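Long-range contacts in Serpin48 (Tenebrio molitor, PDB 3OZQ), which acts in insect innate immunity as a highly specific serpin that inhibits the protease SPE: residues A[15-19]-A[364-369]; A[35-41]-A[315-319]; A[250-254]-A[356-360]. All coordinates share one frame; numbering follows the deposited sequence.

Contact 1 of 3, residues A[15-19]-A[364-369]; sequences VNSFT and GMILFA
N16 and I366 join the N-terminal helix 10-29 to strand 365-372 of the serpin sheet B. The side-chain amide of N16 holds the backbone at two points, I366 in the strand and G364 in the turn just before it. Its OD1 accepts from I366 N at 3.1 Å, nearly straight at 166°, with the donor tilted from the plane of the amide carbonyl. Its ND2 donates to G364 O at 3.0 Å and lies in the plane of that carbonyl. CG stands anti to the carbonyl carbon of N16 (chi1 -63°), which carries the amide out to the strand. Two bonds to different residues fix the rotation of the group. With an alanine here both bonds vanish, and I366 N and G364 O would probably be left without these mates. A classic beta bulge interrupts the antiparallel pairing with strand 356-362, where L367 and F368 both sit opposite I360. On the helix, T19 OG1 donates to V15 O at 2.8 Å from above the carbonyl plane. The same hydroxyl accepts from a water, which also donates to I366 O at 2.6 Å. The methyl of T19 faces apolar partners: CG2 is 3.8 Å from I366 CG2 and 3.9 Å from A369 CB. F254 packs on all three of these residues. V15 CG1 lies 3.6 Å from I366 O and also meets M365 CG, while F39 touches both V15 and M365.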
ATOM      1  N   VAL A  15       5.185 -10.567  -2.071  1.00 48.90           N
ATOM      2  CA  VAL A  15       4.536  -9.266  -2.029  1.00 43.64           C
ATOM      3  C   VAL A  15       4.746  -8.523  -3.349  1.00 47.72           C
ATOM      4  O   VAL A  15       3.810  -7.935  -3.909  1.00 42.81           O
ATOM      5  CB  VAL A  15       5.111  -8.421  -0.888  1.00 42.64           C
ATOM      6  CG1 VAL A  15       4.577  -6.988  -0.955  1.00 41.59           C
ATOM      7  CG2 VAL A  15       4.806  -9.075   0.467  1.00 49.36           C
ATOM      8  N   ASN A  16       5.979  -8.560  -3.840  1.00 40.80           N
ATOM      9  CA  ASN A  16       6.335  -7.839  -5.054  1.00 44.78           C
ATOM     10  C   ASN A  16       5.584  -8.346  -6.268  1.00 44.75           C
ATOM     11  O   ASN A  16       5.242  -7.568  -7.151  1.00 45.48           O
ATOM     12  CB  ASN A  16       7.850  -7.861  -5.297  1.00 45.75           C
ATOM     13  CG  ASN A  16       8.614  -7.158  -4.200  1.00 46.27           C
ATOM     14  OD1 ASN A  16       8.021  -6.499  -3.349  1.00 45.73           O
ATOM     15  ND2 ASN A  16       9.931  -7.294  -4.208  1.00 46.33           N
ATOM     16  N   SER A  17       5.316  -9.646  -6.318  1.00 45.65           N
ATOM     17  CA  SER A  17       4.538 -10.183  -7.425  1.00 43.75           C
ATOM     18  C   SER A  17       3.038  -9.957  -7.198  1.00 43.65           C
ATOM     19  O   SER A  17       2.263  -9.844  -8.152  1.00 43.92           O
ATOM     20  CB  SER A  17       4.850 -11.666  -7.641  1.00 55.43           C
ATOM     21  OG  SER A  17       4.851 -12.378  -6.414  1.00 57.45           O
ATOM     22  N   PHE A  18       2.645  -9.882  -5.930  1.00 40.31           N
ATOM     23  CA  PHE A  18       1.267  -9.581  -5.543  1.00 44.45           C
ATOM     24  C   PHE A  18       0.916  -8.156  -5.956  1.00 39.37           C
ATOM     25  O   PHE A  18      -0.219  -7.858  -6.338  1.00 37.22           O
ATOM     26  CB  PHE A  18       1.132  -9.747  -4.022  1.00 42.94           C
ATOM     27  CG  PHE A  18      -0.276  -9.642  -3.497  1.00 45.65           C
ATOM     28  CD1 PHE A  18      -1.288 -10.443  -3.999  1.00 42.80           C
ATOM     29  CD2 PHE A  18      -0.573  -8.773  -2.448  1.00 41.11           C
ATOM     30  CE1 PHE A  18      -2.586 -10.358  -3.485  1.00 44.96           C
ATOM     31  CE2 PHE A  18      -1.855  -8.689  -1.923  1.00 41.59           C
ATOM     32  CZ  PHE A  18      -2.872  -9.483  -2.443  1.00 40.69           C
ATOM     33  N   THR A  19       1.918  -7.284  -5.900  1.00 40.38           N
ATOM     34  CA  THR A  19       1.716  -5.847  -6.088  1.00 37.52           C
ATOM     35  C   THR A  19       1.083  -5.464  -7.429  1.00 37.16           C
ATOM     36  O   THR A  19       0.068  -4.756  -7.455  1.00 34.09           O
ATOM     37  CB  THR A  19       3.004  -5.070  -5.820  1.00 34.63           C
ATOM     38  OG1 THR A  19       3.354  -5.216  -4.436  1.00 38.99           O
ATOM     39  CG2 THR A  19       2.822  -3.586  -6.145  1.00 35.29           C
ATOM     40  N   GLY A 364      14.121  -3.748  -0.595  1.00 50.26           N
ATOM     41  CA  GLY A 364      13.730  -4.556  -1.740  1.00 48.48           C
ATOM     42  C   GLY A 364      12.245  -4.896  -1.772  1.00 47.22           C
ATOM     43  O   GLY A 364      11.743  -5.465  -2.743  1.00 50.65           O
ATOM     44  N   MET A 365      11.524  -4.546  -0.719  1.00 42.73           N
ATOM     45  CA  MET A 365      10.097  -4.847  -0.708  1.00 43.92           C
ATOM     46  C   MET A 365       9.209  -3.635  -0.999  1.00 39.23           C
ATOM     47  O   MET A 365       9.322  -2.596  -0.345  1.00 36.46           O
ATOM     48  CB  MET A 365       9.694  -5.471   0.613  1.00 46.41           C
ATOM     49  CG  MET A 365       8.306  -6.080   0.576  1.00 45.89           C
ATOM     50  SD  MET A 365       7.899  -6.786   2.160  1.00 46.40           S
ATOM     51  CE  MET A 365       7.901  -5.335   3.197  1.00 45.01           C
ATOM     52  N   ILE A 366       8.326  -3.786  -1.979  1.00 37.98           N
ATOM     53  CA  ILE A 366       7.328  -2.760  -2.284  1.00 34.82           C
ATOM     54  C   ILE A 366       6.290  -2.606  -1.165  1.00 34.63           C
ATOM     55  O   ILE A 366       5.605  -3.560  -0.804  1.00 36.27           O
ATOM     56  CB  ILE A 366       6.625  -3.050  -3.617  1.00 37.54           C
ATOM     57  CG1 ILE A 366       7.646  -3.026  -4.757  1.00 38.92           C
ATOM     58  CG2 ILE A 366       5.504  -2.013  -3.885  1.00 31.48           C
ATOM     59  CD1 ILE A 366       7.074  -3.378  -6.109  1.00 38.81           C
ATOM     60  N   LEU A 367       6.189  -1.397  -0.622  1.00 34.88           N
ATOM     61  CA  LEU A 367       5.258  -1.067   0.450  1.00 33.10           C
ATOM     62  C   LEU A 367       3.975  -0.384  -0.044  1.00 34.61           C
ATOM     63  O   LEU A 367       2.888  -0.627   0.475  1.00 32.29           O
ATOM     64  CB  LEU A 367       5.941  -0.156   1.468  1.00 35.31           C
ATOM     65  CG  LEU A 367       6.475  -0.841   2.723  1.00 46.87           C
ATOM     66  CD1 LEU A 367       7.477  -1.928   2.352  1.00 44.86           C
ATOM     67  CD2 LEU A 367       7.064   0.163   3.700  1.00 44.67           C
ATOM     68  N   PHE A 368       4.126   0.483  -1.036  1.00 33.16           N
ATOM     69  CA  PHE A 368       3.020   1.243  -1.602  1.00 35.93           C
ATOM     70  C   PHE A 368       3.228   1.332  -3.103  1.00 33.98           C
ATOM     71  O   PHE A 368       4.359   1.364  -3.570  1.00 32.65           O
ATOM     72  CB  PHE A 368       3.018   2.674  -1.068  1.00 32.00           C
ATOM     73  CG  PHE A 368       2.453   2.821   0.316  1.00 33.22           C
ATOM     74  CD1 PHE A 368       1.081   2.898   0.512  1.00 31.85           C
ATOM     75  CD2 PHE A 368       3.289   2.928   1.415  1.00 37.51           C
ATOM     76  CE1 PHE A 368       0.548   3.068   1.781  1.00 34.12           C
ATOM     77  CE2 PHE A 368       2.762   3.092   2.697  1.00 33.23           C
ATOM     78  CZ  PHE A 368       1.388   3.167   2.873  1.00 36.42           C
ATOM     79  N   ALA A 369       2.135   1.358  -3.853  1.00 32.18           N
ATOM     80  CA  ALA A 369       2.201   1.597  -5.279  1.00 31.84           C
ATOM     81  C   ALA A 369       1.003   2.457  -5.684  1.00 29.21           C
ATOM     82  O   ALA A 369      -0.003   2.489  -4.987  1.00 30.06           O
ATOM     83  CB  ALA A 369       2.211   0.303  -6.037  1.00 31.03           C
TER
HETATM   84  O   HOH W   1       3.184  -3.912  -1.821  1.00 33.75           O

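Contact 2 of 3, residues A[35-41]-A[315-319]; sequences LVSPFSA and QKSFI
L35 packs on I319 and on the backbone at F318, beside the hydroxyl of S317. One branch of L35 does the work. Its CD2 lies 3.3 Å from the backbone F318 C and 3.7 Å from I319 CB. The same methyl is 3.5 Å from S317 OG. CG of L35 is anti to its backbone N (chi1 176°), and the chain then reaches across to strand 310-321. F368 covers L35 and S317 from strand 365-372.

At the other end the Q315 side chain reaches the S37 backbone. It is extended beyond CG, and its amide lies against S37. V36 CG2 meets this amide with the two side chains crossing at about a right angle. A41 CB touches it from the first turn of helix 38-50.

The place is the shutter region of the serpin fold, where the start of helix 38-50 lies behind the strands of sheet A. N167 of the neighbouring strand 163-174 also belongs here and is bonded to S40 OG.

The polar bonds hold the helix start. S37 is the N-cap: its OG accepts from S40 N at 3.0 Å, with an angle of 160°. The same hydroxyl is also bonded to L367 O, which ties the cap to sheet B. The first helical backbone bond runs from A41 N to S37 O, at 3.2 Å.

A water also bridges the two segments. It donates to L35 O at 2.9 Å and is hydrogen-bonded to S317 OG at 2.8 Å. L35 and S317 are both buried. S317 OG stands between its backbone N and carbonyl carbon (chi1 71°), on the side of this water.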
ATOM      1  N   LEU A  35      -3.578   5.237  -4.590  1.00 30.14           N
ATOM      2  CA  LEU A  35      -2.503   4.714  -3.756  1.00 34.34           C
ATOM      3  C   LEU A  35      -3.025   3.435  -3.109  1.00 31.97           C
ATOM      4  O   LEU A  35      -4.163   3.397  -2.645  1.00 30.00           O
ATOM      5  CB  LEU A  35      -2.122   5.734  -2.674  1.00 33.69           C
ATOM      6  CG  LEU A  35      -1.078   5.320  -1.633  1.00 31.11           C
ATOM      7  CD1 LEU A  35       0.284   5.130  -2.297  1.00 30.75           C
ATOM      8  CD2 LEU A  35      -0.966   6.357  -0.525  1.00 29.02           C
ATOM      9  N   VAL A  36      -2.205   2.383  -3.116  1.00 29.81           N
ATOM     10  CA  VAL A  36      -2.561   1.115  -2.506  1.00 27.77           C
ATOM     11  C   VAL A  36      -1.341   0.450  -1.858  1.00 27.70           C
ATOM     12  O   VAL A  36      -0.210   0.640  -2.310  1.00 26.21           O
ATOM     13  CB  VAL A  36      -3.232   0.148  -3.526  1.00 31.52           C
ATOM     14  CG1 VAL A  36      -2.289  -0.153  -4.726  1.00 30.11           C
ATOM     15  CG2 VAL A  36      -3.743  -1.149  -2.828  1.00 30.81           C
ATOM     16  N   SER A  37      -1.578  -0.289  -0.772  1.00 28.80           N
ATOM     17  CA  SER A  37      -0.534  -1.093  -0.153  1.00 32.52           C
ATOM     18  C   SER A  37      -0.881  -2.571  -0.242  1.00 28.93           C
ATOM     19  O   SER A  37      -1.534  -3.125   0.651  1.00 30.57           O
ATOM     20  CB  SER A  37      -0.326  -0.722   1.304  1.00 30.47           C
ATOM     21  OG  SER A  37       0.733  -1.508   1.838  1.00 29.53           O
ATOM     22  N   PRO A  38      -0.457  -3.221  -1.332  1.00 30.97           N
ATOM     23  CA  PRO A  38      -0.662  -4.676  -1.389  1.00 31.07           C
ATOM     24  C   PRO A  38       0.011  -5.380  -0.207  1.00 31.44           C
ATOM     25  O   PRO A  38      -0.553  -6.327   0.377  1.00 31.84           O
ATOM     26  CB  PRO A  38      -0.031  -5.061  -2.725  1.00 27.20           C
ATOM     27  CG  PRO A  38      -0.149  -3.781  -3.565  1.00 29.74           C
ATOM     28  CD  PRO A  38       0.119  -2.681  -2.575  1.00 29.42           C
ATOM     29  N   PHE A  39       1.190  -4.904   0.173  1.00 32.73           N
ATOM     30  CA  PHE A  39       1.900  -5.492   1.312  1.00 29.47           C
ATOM     31  C   PHE A  39       1.049  -5.497   2.579  1.00 32.46           C
ATOM     32  O   PHE A  39       0.843  -6.543   3.199  1.00 30.42           O
ATOM     33  CB  PHE A  39       3.198  -4.736   1.597  1.00 32.09           C
ATOM     34  CG  PHE A  39       3.708  -4.942   2.994  1.00 34.12           C
ATOM     35  CD1 PHE A  39       3.456  -4.007   3.984  1.00 35.44           C
ATOM     36  CD2 PHE A  39       4.412  -6.091   3.323  1.00 37.84           C
ATOM     37  CE1 PHE A  39       3.897  -4.211   5.278  1.00 34.33           C
ATOM     38  CE2 PHE A  39       4.867  -6.291   4.608  1.00 38.31           C
ATOM     39  CZ  PHE A  39       4.614  -5.346   5.584  1.00 36.89           C
ATOM     40  N   SER A  40       0.550  -4.323   2.974  1.00 31.70           N
ATOM     41  CA  SER A  40      -0.180  -4.222   4.234  1.00 29.35           C
ATOM     42  C   SER A  40      -1.457  -5.079   4.216  1.00 30.78           C
ATOM     43  O   SER A  40      -1.758  -5.809   5.175  1.00 29.20           O
ATOM     44  CB  SER A  40      -0.480  -2.752   4.558  1.00 33.35           C
ATOM     45  OG  SER A  40      -0.731  -2.567   5.941  1.00 32.64           O
ATOM     46  N   ALA A  41      -2.204  -4.991   3.121  1.00 31.67           N
ATOM     47  CA  ALA A  41      -3.383  -5.814   2.952  1.00 31.98           C
ATOM     48  C   ALA A  41      -2.983  -7.283   3.131  1.00 33.30           C
ATOM     49  O   ALA A  41      -3.691  -8.065   3.778  1.00 32.45           O
ATOM     50  CB  ALA A  41      -3.999  -5.579   1.579  1.00 31.21           C
ATOM     51  N   GLN A 315      -9.194  -0.956   2.918  1.00 27.38           N
ATOM     52  CA  GLN A 315      -7.934  -0.242   3.113  1.00 30.47           C
ATOM     53  C   GLN A 315      -8.101   1.236   2.842  1.00 29.88           C
ATOM     54  O   GLN A 315      -8.715   1.628   1.861  1.00 34.31           O
ATOM     55  CB  GLN A 315      -6.841  -0.814   2.220  1.00 29.98           C
ATOM     56  CG  GLN A 315      -5.477  -0.183   2.450  1.00 27.55           C
ATOM     57  CD  GLN A 315      -4.409  -0.799   1.585  1.00 32.37           C
ATOM     58  OE1 GLN A 315      -3.766  -1.771   1.986  1.00 33.29           O
ATOM     59  NE2 GLN A 315      -4.202  -0.238   0.393  1.00 26.04           N
ATOM     60  N   LYS A 316      -7.533   2.057   3.705  1.00 28.35           N
ATOM     61  CA  LYS A 316      -7.457   3.480   3.426  1.00 30.44           C
ATOM     62  C   LYS A 316      -6.068   3.970   3.729  1.00 29.33           C
ATOM     63  O   LYS A 316      -5.486   3.605   4.748  1.00 31.44           O
ATOM     64  CB  LYS A 316      -8.474   4.259   4.262  1.00 30.09           C
ATOM     65  CG  LYS A 316      -8.643   5.699   3.817  1.00 32.40           C
ATOM     66  CD  LYS A 316      -9.878   6.295   4.475  1.00 28.74           C
ATOM     67  CE  LYS A 316     -10.228   7.648   3.849  1.00 32.76           C
ATOM     68  NZ  LYS A 316     -11.551   8.170   4.306  1.00 37.10           N
ATOM     69  N   SER A 317      -5.534   4.786   2.827  1.00 29.46           N
ATOM     70  CA  SER A 317      -4.170   5.287   2.957  1.00 33.41           C
ATOM     71  C   SER A 317      -4.035   6.611   2.220  1.00 32.63           C
ATOM     72  O   SER A 317      -4.865   6.948   1.377  1.00 31.63           O
ATOM     73  CB  SER A 317      -3.174   4.262   2.399  1.00 32.15           C
ATOM     74  OG  SER A 317      -3.249   4.194   0.984  1.00 32.90           O
ATOM     75  N   PHE A 318      -2.992   7.363   2.558  1.00 31.13           N
ATOM     76  CA  PHE A 318      -2.647   8.574   1.829  1.00 34.59           C
ATOM     77  C   PHE A 318      -1.142   8.730   1.744  1.00 34.56           C
ATOM     78  O   PHE A 318      -0.380   8.079   2.476  1.00 34.74           O
ATOM     79  CB  PHE A 318      -3.244   9.810   2.497  1.00 36.77           C
ATOM     80  CG  PHE A 318      -2.587  10.176   3.783  1.00 31.91           C
ATOM     81  CD1 PHE A 318      -2.938   9.524   4.957  1.00 43.03           C
ATOM     82  CD2 PHE A 318      -1.631  11.174   3.833  1.00 42.37           C
ATOM     83  CE1 PHE A 318      -2.333   9.857   6.155  1.00 42.51           C
ATOM     84  CE2 PHE A 318      -1.020  11.509   5.025  1.00 42.95           C
ATOM     85  CZ  PHE A 318      -1.374  10.852   6.186  1.00 44.22           C
ATOM     86  N   ILE A 319      -0.730   9.587   0.825  1.00 31.22           N
ATOM     87  CA  ILE A 319       0.660   9.972   0.676  1.00 33.95           C
ATOM     88  C   ILE A 319       0.693  11.459   0.357  1.00 39.61           C
ATOM     89  O   ILE A 319      -0.171  11.988  -0.361  1.00 34.39           O
ATOM     90  CB  ILE A 319       1.351   9.206  -0.450  1.00 35.61           C
ATOM     91  CG1 ILE A 319       2.859   9.517  -0.453  1.00 36.87           C
ATOM     92  CG2 ILE A 319       0.715   9.580  -1.790  1.00 31.78           C
ATOM     93  CD1 ILE A 319       3.658   8.697  -1.450  1.00 30.33           C
TER
HETATM   94  O   HOH W   2      -5.152   2.473  -0.049  1.00 29.85           O

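Contact 3 of 3, residues A[250-254]-A[356-360]; sequences IKRSF and FIFYI
F254 and Y359 form the tight part of the contact between the short, weakly hydrogen-bonded helix at about 250-254 and strand 356-362. The axes of the two short segments come no closer than 10.6 Å, and side chains span the distance. The rings meet obliquely. Their planes are inclined at 44° and their centroids are 5.3 Å apart. F254 CD2 comes to 3.5 Å from Y359 CD1, and F254 CE2 is just as near to that atom. Y359 CB sits at the edge of the F254 ring, in its plane. CG of Y359 stands between the backbone N and the carbonyl carbon (chi1 64°), which brings the ring over to F254.

I357 lies two residues earlier on the same face of the strand. Its two branches touch different helix residues. CG2 is 3.9 Å from F254 CZ, where the side chains cross at about a right angle. CD1 is 3.7 Å from I250 CD1. Within the helix, I250 CG1 also lies at the edge of the F254 ring, in plane. The ring is thus bordered by its own helix as well as by the strand.

The other side is looser. Near S253 the direct contact is slight, with S253 O 4.0 Å from Y359 CE1. Y359 OH donates to a water at 2.7 Å; a link from this water on to S253 O is doubtful. K251 and R252 stand on the far side of the helix and are partly exposed.

The serpin sheet B supplies the floor of this contact. Y359 touches T233 of strand 231-237 and I366 of strand 365-372. Helix 10-29 closes the flank, with P20 on F254, Y23 on I250 and I357, and K24 on I250.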
ATOM      1  N   ILE A 250       1.802  -3.984 -16.851  1.00 53.67           N
ATOM      2  CA  ILE A 250       2.014  -3.599 -15.456  1.00 49.80           C
ATOM      3  C   ILE A 250       3.034  -4.460 -14.718  1.00 49.90           C
ATOM      4  O   ILE A 250       3.733  -3.993 -13.814  1.00 47.56           O
ATOM      5  CB  ILE A 250       0.690  -3.613 -14.669  1.00 47.58           C
ATOM      6  CG1 ILE A 250       0.866  -2.857 -13.354  1.00 45.83           C
ATOM      7  CG2 ILE A 250       0.209  -5.045 -14.446  1.00 52.74           C
ATOM      8  CD1 ILE A 250       1.366  -1.434 -13.544  1.00 38.86           C
ATOM      9  N   LYS A 251       3.113  -5.724 -15.108  1.00 54.48           N
ATOM     10  CA  LYS A 251       4.033  -6.669 -14.492  1.00 56.35           C
ATOM     11  C   LYS A 251       5.478  -6.201 -14.670  1.00 54.75           C
ATOM     12  O   LYS A 251       6.261  -6.142 -13.716  1.00 52.22           O
ATOM     13  CB  LYS A 251       3.856  -8.052 -15.127  1.00 59.34           C
ATOM     14  CG  LYS A 251       2.397  -8.484 -15.359  1.00 60.65           C
ATOM     15  CD  LYS A 251       1.640  -7.573 -16.351  1.00 58.85           C
ATOM     16  CE  LYS A 251       2.155  -7.701 -17.776  1.00 62.23           C
ATOM     17  NZ  LYS A 251       3.519  -7.112 -17.952  1.00 63.70           N
ATOM     18  N   ARG A 252       5.828  -5.863 -15.903  1.00 59.89           N
ATOM     19  CA  ARG A 252       7.184  -5.425 -16.212  1.00 56.70           C
ATOM     20  C   ARG A 252       7.557  -4.163 -15.433  1.00 54.08           C
ATOM     21  O   ARG A 252       8.696  -4.003 -15.002  1.00 50.43           O
ATOM     22  CB  ARG A 252       7.348  -5.190 -17.715  1.00 62.90           C
ATOM     23  CG  ARG A 252       7.599  -6.454 -18.527  1.00 66.91           C
ATOM     24  CD  ARG A 252       6.468  -7.459 -18.370  1.00 68.76           C
ATOM     25  NE  ARG A 252       6.622  -8.604 -19.267  1.00 77.94           N
ATOM     26  CZ  ARG A 252       6.025  -8.712 -20.451  1.00 76.65           C
ATOM     27  NH1 ARG A 252       5.227  -7.744 -20.885  1.00 72.26           N
ATOM     28  NH2 ARG A 252       6.224  -9.788 -21.202  1.00 76.40           N
ATOM     29  N   SER A 253       6.586  -3.281 -15.232  1.00 49.02           N
ATOM     30  CA  SER A 253       6.863  -1.993 -14.601  1.00 50.88           C
ATOM     31  C   SER A 253       7.324  -2.099 -13.143  1.00 46.52           C
ATOM     32  O   SER A 253       7.988  -1.199 -12.635  1.00 44.81           O
ATOM     33  CB  SER A 253       5.645  -1.073 -14.716  1.00 47.48           C
ATOM     34  OG  SER A 253       5.199  -1.000 -16.059  1.00 49.66           O
ATOM     35  N   PHE A 254       6.974  -3.185 -12.464  1.00 47.63           N
ATOM     36  CA  PHE A 254       7.340  -3.328 -11.052  1.00 45.42           C
ATOM     37  C   PHE A 254       8.554  -4.224 -10.845  1.00 50.28           C
ATOM     38  O   PHE A 254       9.180  -4.206  -9.782  1.00 46.02           O
ATOM     39  CB  PHE A 254       6.151  -3.832 -10.231  1.00 44.45           C
ATOM     40  CG  PHE A 254       5.106  -2.789  -9.992  1.00 41.53           C
ATOM     41  CD1 PHE A 254       3.944  -2.767 -10.738  1.00 40.65           C
ATOM     42  CD2 PHE A 254       5.296  -1.815  -9.032  1.00 41.08           C
ATOM     43  CE1 PHE A 254       2.986  -1.798 -10.523  1.00 43.59           C
ATOM     44  CE2 PHE A 254       4.344  -0.835  -8.821  1.00 38.27           C
ATOM     45  CZ  PHE A 254       3.185  -0.834  -9.563  1.00 41.20           C
ATOM     46  N   PHE A 356       2.246   9.200 -14.394  1.00 37.16           N
ATOM     47  CA  PHE A 356       3.293   8.252 -14.037  1.00 36.06           C
ATOM     48  C   PHE A 356       2.837   7.268 -12.956  1.00 37.15           C
ATOM     49  O   PHE A 356       1.893   7.537 -12.227  1.00 33.03           O
ATOM     50  CB  PHE A 356       4.521   8.997 -13.538  1.00 35.01           C
ATOM     51  CG  PHE A 356       4.266   9.879 -12.347  1.00 32.83           C
ATOM     52  CD1 PHE A 356       4.573   9.448 -11.071  1.00 36.05           C
ATOM     53  CD2 PHE A 356       3.736  11.146 -12.503  1.00 37.53           C
ATOM     54  CE1 PHE A 356       4.352  10.265  -9.974  1.00 34.04           C
ATOM     55  CE2 PHE A 356       3.514  11.968 -11.408  1.00 33.33           C
ATOM     56  CZ  PHE A 356       3.816  11.528 -10.146  1.00 35.04           C
ATOM     57  N   ILE A 357       3.540   6.142 -12.869  1.00 31.42           N
ATOM     58  CA  ILE A 357       3.378   5.179 -11.791  1.00 33.93           C
ATOM     59  C   ILE A 357       4.497   5.442 -10.788  1.00 30.67           C
ATOM     60  O   ILE A 357       5.580   5.868 -11.171  1.00 33.14           O
ATOM     61  CB  ILE A 357       3.505   3.743 -12.349  1.00 36.34           C
ATOM     62  CG1 ILE A 357       2.335   3.419 -13.279  1.00 34.30           C
ATOM     63  CG2 ILE A 357       3.649   2.707 -11.235  1.00 33.66           C
ATOM     64  CD1 ILE A 357       2.474   2.067 -13.973  1.00 41.19           C
ATOM     65  N   PHE A 358       4.238   5.205  -9.506  1.00 31.52           N
ATOM     66  CA  PHE A 358       5.275   5.299  -8.486  1.00 31.94           C
ATOM     67  C   PHE A 358       5.119   4.166  -7.483  1.00 32.65           C
ATOM     68  O   PHE A 358       4.050   3.565  -7.364  1.00 31.60           O
ATOM     69  CB  PHE A 358       5.193   6.618  -7.732  1.00 31.23           C
ATOM     70  CG  PHE A 358       3.925   6.779  -6.965  1.00 35.75           C
ATOM     71  CD1 PHE A 358       3.791   6.243  -5.691  1.00 34.07           C
ATOM     72  CD2 PHE A 358       2.840   7.424  -7.532  1.00 34.80           C
ATOM     73  CE1 PHE A 358       2.604   6.379  -4.983  1.00 33.64           C
ATOM     74  CE2 PHE A 358       1.664   7.563  -6.832  1.00 31.36           C
ATOM     75  CZ  PHE A 358       1.537   7.026  -5.555  1.00 31.83           C
ATOM     76  N   TYR A 359       6.189   3.881  -6.752  1.00 33.04           N
ATOM     77  CA  TYR A 359       6.100   2.902  -5.687  1.00 35.24           C
ATOM     78  C   TYR A 359       7.192   3.104  -4.661  1.00 34.83           C
ATOM     79  O   TYR A 359       8.299   3.526  -4.989  1.00 33.22           O
ATOM     80  CB  TYR A 359       6.069   1.457  -6.224  1.00 33.42           C
ATOM     81  CG  TYR A 359       7.312   0.979  -6.965  1.00 36.46           C
ATOM     82  CD1 TYR A 359       7.341   0.938  -8.356  1.00 34.97           C
ATOM     83  CD2 TYR A 359       8.426   0.514  -6.272  1.00 38.67           C
ATOM     84  CE1 TYR A 359       8.458   0.481  -9.040  1.00 38.17           C
ATOM     85  CE2 TYR A 359       9.561   0.059  -6.953  1.00 36.21           C
ATOM     86  CZ  TYR A 359       9.559   0.046  -8.335  1.00 40.53           C
ATOM     87  OH  TYR A 359      10.658  -0.410  -9.022  1.00 41.74           O
ATOM     88  N   ILE A 360       6.853   2.818  -3.409  1.00 34.73           N
ATOM     89  CA  ILE A 360       7.787   2.962  -2.310  1.00 33.62           C
ATOM     90  C   ILE A 360       8.313   1.571  -1.947  1.00 35.68           C
ATOM     91  O   ILE A 360       7.524   0.635  -1.754  1.00 33.87           O
ATOM     92  CB  ILE A 360       7.098   3.593  -1.086  1.00 35.41           C
ATOM     93  CG1 ILE A 360       6.763   5.069  -1.355  1.00 31.72           C
ATOM     94  CG2 ILE A 360       7.983   3.507   0.141  1.00 36.57           C
ATOM     95  CD1 ILE A 360       6.244   5.766  -0.148  1.00 33.32           C
TER
HETATM   96  O   HOH W   3      10.173  -1.202 -11.553  1.00 45.63           O

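How the contacts relate
All three contacts are buried. Contact 2 is the most central, its centre about 3 Å from the centre of the chain, against about 8 Å for contact 1 and 13 Å for contact 3. Contacts 1 and 3 use the adjacent antiparallel strands 365-372 and 356-362, and they share F254. Contact 2 meets the same strands through F368 and F358, and A369 O probably bonds V36 N. Chemistry differs with place. Contact 1 relies on a side-chain amide binding backbone. Contact 2 joins L35 packing and a Q315 side chain at a capped helix start with a bridging water. Contact 3 is mainly aromatic and aliphatic, with charged residues outside.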